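Local structure of ceramide very long chain fatty acid hydroxylase SCS7 (Saccharomyces cerevisiae, 4ZR1) at residues F53-L65 with R82-N94. The protein hydroxylates the very long chain fatty acids of sphingolipids, probably at C-2 in dihydroceramides and phytoceramides, with two bound zinc ions that likely form its catalytic centre. Residues are numbered along the deposited sequence; the frame is centred on the assembly and turned at random.
Sequences FLDLNRPLLMQIL and RHYGKGSAPLFGN
Leu60 and Leu61 offer their backbone N-H groups to the carbonyls of Pro90 and Leu91, a worked example of a short helix tied to an irregular loop. The bonds are 3.0 Å from Leu60 N to Pro90 O and 3.2 Å from Leu61 N to Leu91 O, the second in the carbonyl plane on a lone pair. Pro59, just before the two bonds, sets its CA against Pro90 O in a CA-H...O contact and its CB against Phe92 O, 3.5 Å away. Pointing CG away from its own backbone N (chi1 -154°), Leu61 lays CD2 over one face of the Phe92 ring, 3.4 Å from CZ. Leu60 CD1 fills the hollow between Leu91 CD2 and Ala89 CB. Earlier in the chain, Leu56 O meets the Tyr84 ring at its edge, 3.4 Å from CE1, and Ala89 CA sits over the centre of one ring face. Leu56 CD1 rests against Arg82 CB; the guanidinium of Arg82, salt-bridged to Asp47, lies beside Phe53. The contact joins helix 60-65 to the loop before the first transmembrane helix, in the probably cytoplasmic part of this sterol desaturase family member, with the Arg82 side chain about 9 Å from that of the zinc ligand His178.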
ATOM      1  N   PHE A  53     -19.239 -10.687  -4.400  1.00 96.66           N
ATOM      2  CA  PHE A  53     -18.188  -9.784  -4.856  1.00 92.57           C
ATOM      3  C   PHE A  53     -17.213 -10.454  -5.831  1.00 88.47           C
ATOM      4  O   PHE A  53     -17.467 -10.521  -7.026  1.00 86.97           O
ATOM      5  CB  PHE A  53     -17.437  -9.232  -3.647  1.00 88.78           C
ATOM      6  CG  PHE A  53     -16.407  -8.191  -3.984  1.00 82.75           C
ATOM      7  CD1 PHE A  53     -16.727  -7.114  -4.795  1.00 84.22           C
ATOM      8  CD2 PHE A  53     -15.130  -8.266  -3.451  1.00 78.95           C
ATOM      9  CE1 PHE A  53     -15.778  -6.150  -5.097  1.00 83.83           C
ATOM     10  CE2 PHE A  53     -14.173  -7.300  -3.746  1.00 74.69           C
ATOM     11  CZ  PHE A  53     -14.497  -6.243  -4.569  1.00 73.09           C
ATOM     12  N   LEU A  54     -16.087 -10.935  -5.320  1.00 82.35           N
ATOM     13  CA  LEU A  54     -15.130 -11.652  -6.146  1.00 72.10           C
ATOM     14  C   LEU A  54     -15.001 -13.102  -5.684  1.00 77.13           C
ATOM     15  O   LEU A  54     -15.050 -13.404  -4.488  1.00 80.63           O
ATOM     16  CB  LEU A  54     -13.758 -10.969  -6.109  1.00 73.02           C
ATOM     17  CG  LEU A  54     -13.629  -9.554  -6.677  1.00 77.25           C
ATOM     18  CD1 LEU A  54     -12.243  -9.023  -6.377  1.00 81.53           C
ATOM     19  CD2 LEU A  54     -13.898  -9.497  -8.176  1.00 81.85           C
ATOM     20  N   ASP A  55     -14.836 -13.995  -6.648  1.00 78.17           N
ATOM     21  CA  ASP A  55     -14.610 -15.398  -6.360  1.00 72.70           C
ATOM     22  C   ASP A  55     -13.112 -15.619  -6.263  1.00 77.11           C
ATOM     23  O   ASP A  55     -12.417 -15.650  -7.281  1.00 75.23           O
ATOM     24  CB  ASP A  55     -15.248 -16.271  -7.443  1.00 64.08           C
ATOM     25  CG  ASP A  55     -15.058 -17.763  -7.202  1.00 74.46           C
ATOM     26  OD1 ASP A  55     -14.539 -18.144  -6.127  1.00 75.35           O
ATOM     27  OD2 ASP A  55     -15.451 -18.558  -8.096  1.00 68.95           O
ATOM     28  N   LEU A  56     -12.622 -15.759  -5.032  1.00 73.02           N
ATOM     29  CA  LEU A  56     -11.190 -15.970  -4.785  1.00 64.52           C
ATOM     30  C   LEU A  56     -10.592 -17.169  -5.515  1.00 74.12           C
ATOM     31  O   LEU A  56      -9.385 -17.238  -5.703  1.00 92.47           O
ATOM     32  CB  LEU A  56     -10.926 -16.152  -3.295  1.00 69.03           C
ATOM     33  CG  LEU A  56     -10.841 -14.909  -2.413  1.00 74.33           C
ATOM     34  CD1 LEU A  56     -10.478 -15.271  -0.977  1.00 76.05           C
ATOM     35  CD2 LEU A  56      -9.828 -13.948  -2.986  1.00 75.86           C
ATOM     36  N   ASN A  57     -11.445 -18.107  -5.907  1.00 70.34           N
ATOM     37  CA  ASN A  57     -11.018 -19.339  -6.554  1.00 74.02           C
ATOM     38  C   ASN A  57     -10.635 -19.082  -8.020  1.00 76.74           C
ATOM     39  O   ASN A  57      -9.938 -19.883  -8.656  1.00 92.60           O
ATOM     40  CB  ASN A  57     -12.125 -20.394  -6.469  1.00 84.09           C
ATOM     41  CG  ASN A  57     -11.576 -21.789  -6.299  1.00 80.45           C
ATOM     42  OD1 ASN A  57     -10.609 -21.990  -5.581  1.00 95.45           O
ATOM     43  ND2 ASN A  57     -12.176 -22.751  -6.964  1.00 84.50           N
ATOM     44  N   ARG A  58     -11.059 -17.938  -8.539  1.00 69.93           N
ATOM     45  CA  ARG A  58     -10.881 -17.629  -9.948  1.00 74.04           C
ATOM     46  C   ARG A  58     -10.056 -16.355 -10.071  1.00 75.05           C
ATOM     47  O   ARG A  58     -10.129 -15.500  -9.188  1.00 77.88           O
ATOM     48  CB  ARG A  58     -12.247 -17.473 -10.623  1.00 59.37           C
ATOM     49  CG  ARG A  58     -13.127 -18.717 -10.615  1.00 60.65           C
ATOM     50  CD  ARG A  58     -12.663 -19.716 -11.649  1.00 60.52           C
ATOM     51  NE  ARG A  58     -13.678 -20.718 -11.940  1.00 65.86           N
ATOM     52  CZ  ARG A  58     -13.523 -22.026 -11.761  1.00 69.41           C
ATOM     53  NH1 ARG A  58     -14.505 -22.868 -12.080  1.00 71.97           N
ATOM     54  NH2 ARG A  58     -12.386 -22.498 -11.284  1.00 71.86           N
ATOM     55  N   PRO A  59      -9.270 -16.220 -11.158  1.00 76.95           N
ATOM     56  CA  PRO A  59      -8.402 -15.036 -11.314  1.00 67.46           C
ATOM     57  C   PRO A  59      -9.191 -13.744 -11.109  1.00 73.72           C
ATOM     58  O   PRO A  59     -10.278 -13.593 -11.674  1.00 78.75           O
ATOM     59  CB  PRO A  59      -7.884 -15.154 -12.756  1.00 61.31           C
ATOM     60  CG  PRO A  59      -7.949 -16.634 -13.063  1.00 55.47           C
ATOM     61  CD  PRO A  59      -9.158 -17.160 -12.292  1.00 68.71           C
ATOM     62  N   LEU A  60      -8.649 -12.844 -10.293  1.00 78.63           N
ATOM     63  CA  LEU A  60      -9.377 -11.683  -9.784  1.00 74.20           C
ATOM     64  C   LEU A  60      -9.483 -10.522 -10.766  1.00 73.28           C
ATOM     65  O   LEU A  60     -10.478  -9.799 -10.787  1.00 76.70           O
ATOM     66  CB  LEU A  60      -8.717 -11.192  -8.489  1.00 69.45           C
ATOM     67  CG  LEU A  60      -8.755 -12.156  -7.297  1.00 70.06           C
ATOM     68  CD1 LEU A  60      -7.904 -11.644  -6.153  1.00 77.61           C
ATOM     69  CD2 LEU A  60     -10.184 -12.368  -6.834  1.00 72.75           C
ATOM     70  N   LEU A  61      -8.459 -10.343 -11.584  1.00 70.44           N
ATOM     71  CA  LEU A  61      -8.375  -9.162 -12.434  1.00 71.41           C
ATOM     72  C   LEU A  61      -9.431  -9.113 -13.557  1.00 74.55           C
ATOM     73  O   LEU A  61     -10.092  -8.092 -13.737  1.00 76.83           O
ATOM     74  CB  LEU A  61      -6.972  -9.074 -13.020  1.00 74.14           C
ATOM     75  CG  LEU A  61      -6.458  -7.702 -13.408  1.00 80.75           C
ATOM     76  CD1 LEU A  61      -6.591  -6.747 -12.243  1.00 77.64           C
ATOM     77  CD2 LEU A  61      -5.013  -7.859 -13.799  1.00 89.54           C
ATOM     78  N   MET A  62      -9.597 -10.197 -14.312  1.00 76.77           N
ATOM     79  CA  MET A  62     -10.599 -10.195 -15.381  1.00 74.34           C
ATOM     80  C   MET A  62     -11.983 -10.108 -14.769  1.00 73.87           C
ATOM     81  O   MET A  62     -12.906  -9.502 -15.316  1.00 77.00           O
ATOM     82  CB  MET A  62     -10.484 -11.443 -16.271  1.00 77.16           C
ATOM     83  CG  MET A  62      -9.494 -11.273 -17.432  1.00 82.27           C
ATOM     84  SD  MET A  62      -9.992 -10.002 -18.620  1.00142.30           S
ATOM     85  CE  MET A  62      -8.587  -9.979 -19.733  1.00119.53           C
ATOM     86  N   GLN A  63     -12.097 -10.715 -13.605  1.00 75.15           N
ATOM     87  CA  GLN A  63     -13.320 -10.749 -12.837  1.00 70.56           C
ATOM     88  C   GLN A  63     -13.754  -9.311 -12.482  1.00 80.50           C
ATOM     89  O   GLN A  63     -14.939  -9.020 -12.348  1.00 87.17           O
ATOM     90  CB  GLN A  63     -13.066 -11.598 -11.597  1.00 62.15           C
ATOM     91  CG  GLN A  63     -14.197 -12.390 -11.082  1.00 62.68           C
ATOM     92  CD  GLN A  63     -13.818 -13.144  -9.829  1.00 76.55           C
ATOM     93  OE1 GLN A  63     -14.577 -13.181  -8.867  1.00 85.89           O
ATOM     94  NE2 GLN A  63     -12.645 -13.761  -9.837  1.00 58.46           N
ATOM     95  N   ILE A  64     -12.773  -8.418 -12.345  1.00 85.03           N
ATOM     96  CA  ILE A  64     -13.007  -6.997 -12.080  1.00 81.68           C
ATOM     97  C   ILE A  64     -13.261  -6.211 -13.361  1.00 78.79           C
ATOM     98  O   ILE A  64     -14.172  -5.380 -13.416  1.00 77.27           O
ATOM     99  CB  ILE A  64     -11.804  -6.345 -11.361  1.00 89.06           C
ATOM    100  CG1 ILE A  64     -11.568  -6.980 -10.000  1.00 91.77           C
ATOM    101  CG2 ILE A  64     -12.014  -4.846 -11.186  1.00 90.15           C
ATOM    102  CD1 ILE A  64     -10.351  -6.417  -9.300  1.00 90.84           C
ATOM    103  N   LEU A  65     -12.424  -6.463 -14.370  1.00 71.26           N
ATOM    104  CA  LEU A  65     -12.569  -5.858 -15.693  1.00 79.89           C
ATOM    105  C   LEU A  65     -13.932  -6.130 -16.349  1.00 88.57           C
ATOM    106  O   LEU A  65     -14.423  -5.314 -17.125  1.00103.58           O
ATOM    107  CB  LEU A  65     -11.457  -6.350 -16.624  1.00 71.31           C
ATOM    108  CG  LEU A  65     -10.036  -5.927 -16.258  1.00 66.35           C
ATOM    109  CD1 LEU A  65      -9.039  -6.509 -17.236  1.00 76.14           C
ATOM    110  CD2 LEU A  65      -9.935  -4.426 -16.246  1.00 67.98           C
ATOM    111  N   ARG A  82      -9.913 -10.289   3.023  1.00 74.57           N
ATOM    112  CA  ARG A  82     -10.028 -11.733   3.011  1.00 74.79           C
ATOM    113  C   ARG A  82      -8.622 -12.309   3.146  1.00 76.26           C
ATOM    114  O   ARG A  82      -7.650 -11.562   3.247  1.00 90.21           O
ATOM    115  CB  ARG A  82     -10.699 -12.229   1.725  1.00 82.37           C
ATOM    116  CG  ARG A  82     -11.542 -11.193   1.002  1.00 82.45           C
ATOM    117  CD  ARG A  82     -12.898 -10.964   1.651  1.00 84.98           C
ATOM    118  NE  ARG A  82     -13.605  -9.860   1.007  1.00 87.23           N
ATOM    119  CZ  ARG A  82     -14.900  -9.878   0.717  1.00 98.63           C
ATOM    120  NH1 ARG A  82     -15.470  -8.839   0.127  1.00102.91           N
ATOM    121  NH2 ARG A  82     -15.622 -10.948   1.011  1.00101.82           N
ATOM    122  N   HIS A  83      -8.515 -13.631   3.151  1.00 73.44           N
ATOM    123  CA  HIS A  83      -7.219 -14.295   3.178  1.00 72.11           C
ATOM    124  C   HIS A  83      -7.259 -15.540   2.293  1.00 78.64           C
ATOM    125  O   HIS A  83      -8.124 -16.401   2.461  1.00 84.17           O
ATOM    126  CB  HIS A  83      -6.823 -14.657   4.618  1.00 74.24           C
ATOM    127  CG  HIS A  83      -5.411 -15.142   4.752  1.00 83.68           C
ATOM    128  ND1 HIS A  83      -4.320 -14.352   4.456  1.00 85.31           N
ATOM    129  CD2 HIS A  83      -4.914 -16.342   5.134  1.00 85.31           C
ATOM    130  CE1 HIS A  83      -3.212 -15.044   4.650  1.00 78.23           C
ATOM    131  NE2 HIS A  83      -3.545 -16.253   5.066  1.00 82.43           N
ATOM    132  N   TYR A  84      -6.327 -15.633   1.350  1.00 77.95           N
ATOM    133  CA  TYR A  84      -6.275 -16.776   0.435  1.00 69.98           C
ATOM    134  C   TYR A  84      -5.737 -18.041   1.097  1.00 76.45           C
ATOM    135  O   TYR A  84      -5.962 -19.150   0.613  1.00 76.97           O
ATOM    136  CB  TYR A  84      -5.420 -16.440  -0.784  1.00 65.77           C
ATOM    137  CG  TYR A  84      -5.537 -17.435  -1.911  1.00 74.72           C
ATOM    138  CD1 TYR A  84      -6.683 -17.485  -2.702  1.00 75.75           C
ATOM    139  CD2 TYR A  84      -4.501 -18.308  -2.203  1.00 81.56           C
ATOM    140  CE1 TYR A  84      -6.802 -18.396  -3.741  1.00 76.07           C
ATOM    141  CE2 TYR A  84      -4.611 -19.218  -3.247  1.00 86.29           C
ATOM    142  CZ  TYR A  84      -5.765 -19.257  -4.009  1.00 80.53           C
ATOM    143  OH  TYR A  84      -5.882 -20.159  -5.038  1.00 77.53           O
ATOM    144  N   GLY A  85      -5.028 -17.872   2.207  1.00 81.86           N
ATOM    145  CA  GLY A  85      -4.364 -18.980   2.863  1.00 79.29           C
ATOM    146  C   GLY A  85      -2.865 -18.869   2.699  1.00 83.40           C
ATOM    147  O   GLY A  85      -2.331 -17.772   2.560  1.00 85.86           O
ATOM    148  N   LYS A  86      -2.175 -20.001   2.705  1.00 98.59           N
ATOM    149  CA  LYS A  86      -0.720 -19.971   2.730  1.00103.65           C
ATOM    150  C   LYS A  86      -0.150 -19.528   1.386  1.00 95.14           C
ATOM    151  O   LYS A  86       1.000 -19.100   1.307  1.00 93.50           O
ATOM    152  CB  LYS A  86      -0.166 -21.340   3.141  1.00108.70           C
ATOM    153  CG  LYS A  86      -0.121 -21.524   4.656  1.00114.61           C
ATOM    154  CD  LYS A  86       0.443 -22.873   5.051  1.00120.61           C
ATOM    155  CE  LYS A  86       0.878 -22.887   6.507  1.00128.12           C
ATOM    156  NZ  LYS A  86       0.629 -24.218   7.137  1.00133.76           N
ATOM    157  N   GLY A  87      -0.963 -19.612   0.337  1.00 83.21           N
ATOM    158  CA  GLY A  87      -0.527 -19.234  -0.997  1.00 77.15           C
ATOM    159  C   GLY A  87      -0.961 -17.835  -1.406  1.00 78.69           C
ATOM    160  O   GLY A  87      -1.411 -17.038  -0.577  1.00 75.97           O
ATOM    161  N   SER A  88      -0.820 -17.535  -2.694  1.00 77.20           N
ATOM    162  CA  SER A  88      -1.212 -16.234  -3.234  1.00 68.72           C
ATOM    163  C   SER A  88      -2.316 -16.374  -4.271  1.00 67.64           C
ATOM    164  O   SER A  88      -2.173 -17.126  -5.228  1.00 73.12           O
ATOM    165  CB  SER A  88      -0.009 -15.520  -3.860  1.00 63.87           C
ATOM    166  OG  SER A  88       0.971 -15.203  -2.884  1.00 80.19           O
ATOM    167  N   ALA A  89      -3.409 -15.639  -4.082  1.00 78.65           N
ATOM    168  CA  ALA A  89      -4.541 -15.654  -5.023  1.00 68.59           C
ATOM    169  C   ALA A  89      -4.120 -15.297  -6.445  1.00 61.60           C
ATOM    170  O   ALA A  89      -3.250 -14.461  -6.655  1.00 76.51           O
ATOM    171  CB  ALA A  89      -5.633 -14.699  -4.556  1.00 56.72           C
ATOM    172  N   PRO A  90      -4.736 -15.946  -7.434  1.00 65.42           N
ATOM    173  CA  PRO A  90      -4.376 -15.655  -8.823  1.00 70.96           C
ATOM    174  C   PRO A  90      -4.955 -14.323  -9.306  1.00 75.99           C
ATOM    175  O   PRO A  90      -6.131 -14.044  -9.070  1.00 72.53           O
ATOM    176  CB  PRO A  90      -4.991 -16.828  -9.585  1.00 61.98           C
ATOM    177  CG  PRO A  90      -6.191 -17.216  -8.751  1.00 60.62           C
ATOM    178  CD  PRO A  90      -5.773 -16.992  -7.327  1.00 62.37           C
ATOM    179  N   LEU A  91      -4.137 -13.506  -9.965  1.00 75.02           N
ATOM    180  CA  LEU A  91      -4.640 -12.270 -10.557  1.00 66.48           C
ATOM    181  C   LEU A  91      -4.934 -12.476 -12.039  1.00 63.46           C
ATOM    182  O   LEU A  91      -5.943 -11.989 -12.547  1.00 70.35           O
ATOM    183  CB  LEU A  91      -3.652 -11.106 -10.358  1.00 63.03           C
ATOM    184  CG  LEU A  91      -3.374 -10.686  -8.908  1.00 71.72           C
ATOM    185  CD1 LEU A  91      -2.701  -9.326  -8.835  1.00 75.64           C
ATOM    186  CD2 LEU A  91      -4.632 -10.684  -8.091  1.00 68.24           C
ATOM    187  N   PHE A  92      -4.047 -13.200 -12.721  1.00 66.59           N
ATOM    188  CA  PHE A  92      -4.215 -13.529 -14.135  1.00 68.40           C
ATOM    189  C   PHE A  92      -4.513 -15.009 -14.326  1.00 70.41           C
ATOM    190  O   PHE A  92      -5.344 -15.383 -15.156  1.00 72.25           O
ATOM    191  CB  PHE A  92      -2.964 -13.180 -14.942  1.00 73.62           C
ATOM    192  CG  PHE A  92      -2.727 -11.714 -15.114  1.00 83.46           C
ATOM    193  CD1 PHE A  92      -3.414 -10.995 -16.081  1.00 91.09           C
ATOM    194  CD2 PHE A  92      -1.778 -11.058 -14.343  1.00 80.22           C
ATOM    195  CE1 PHE A  92      -3.178  -9.643 -16.257  1.00 87.75           C
ATOM    196  CE2 PHE A  92      -1.537  -9.706 -14.512  1.00 81.37           C
ATOM    197  CZ  PHE A  92      -2.233  -9.000 -15.468  1.00 88.37           C
ATOM    198  N   GLY A  93      -3.793 -15.850 -13.585  1.00 71.97           N
ATOM    199  CA  GLY A  93      -3.959 -17.291 -13.679  1.00 74.07           C
ATOM    200  C   GLY A  93      -3.206 -17.918 -14.842  1.00 86.02           C
ATOM    201  O   GLY A  93      -3.126 -19.139 -14.960  1.00101.39           O
ATOM    202  N   ASN A  94      -2.656 -17.078 -15.709  1.00 85.76           N
ATOM    203  CA  ASN A  94      -1.863 -17.543 -16.836  1.00 78.52           C
ATOM    204  C   ASN A  94      -0.371 -17.285 -16.617  1.00 81.32           C
ATOM    205  O   ASN A  94       0.089 -17.189 -15.483  1.00 82.48           O
ATOM    206  CB  ASN A  94      -2.328 -16.864 -18.123  1.00 60.61           C
ATOM    207  CG  ASN A  94      -2.335 -15.363 -18.007  1.00 66.92           C
ATOM    208  OD1 ASN A  94      -1.400 -14.771 -17.482  1.00 79.72           O
ATOM    209  ND2 ASN A  94      -3.399 -14.737 -18.472  1.00 77.39           N
TER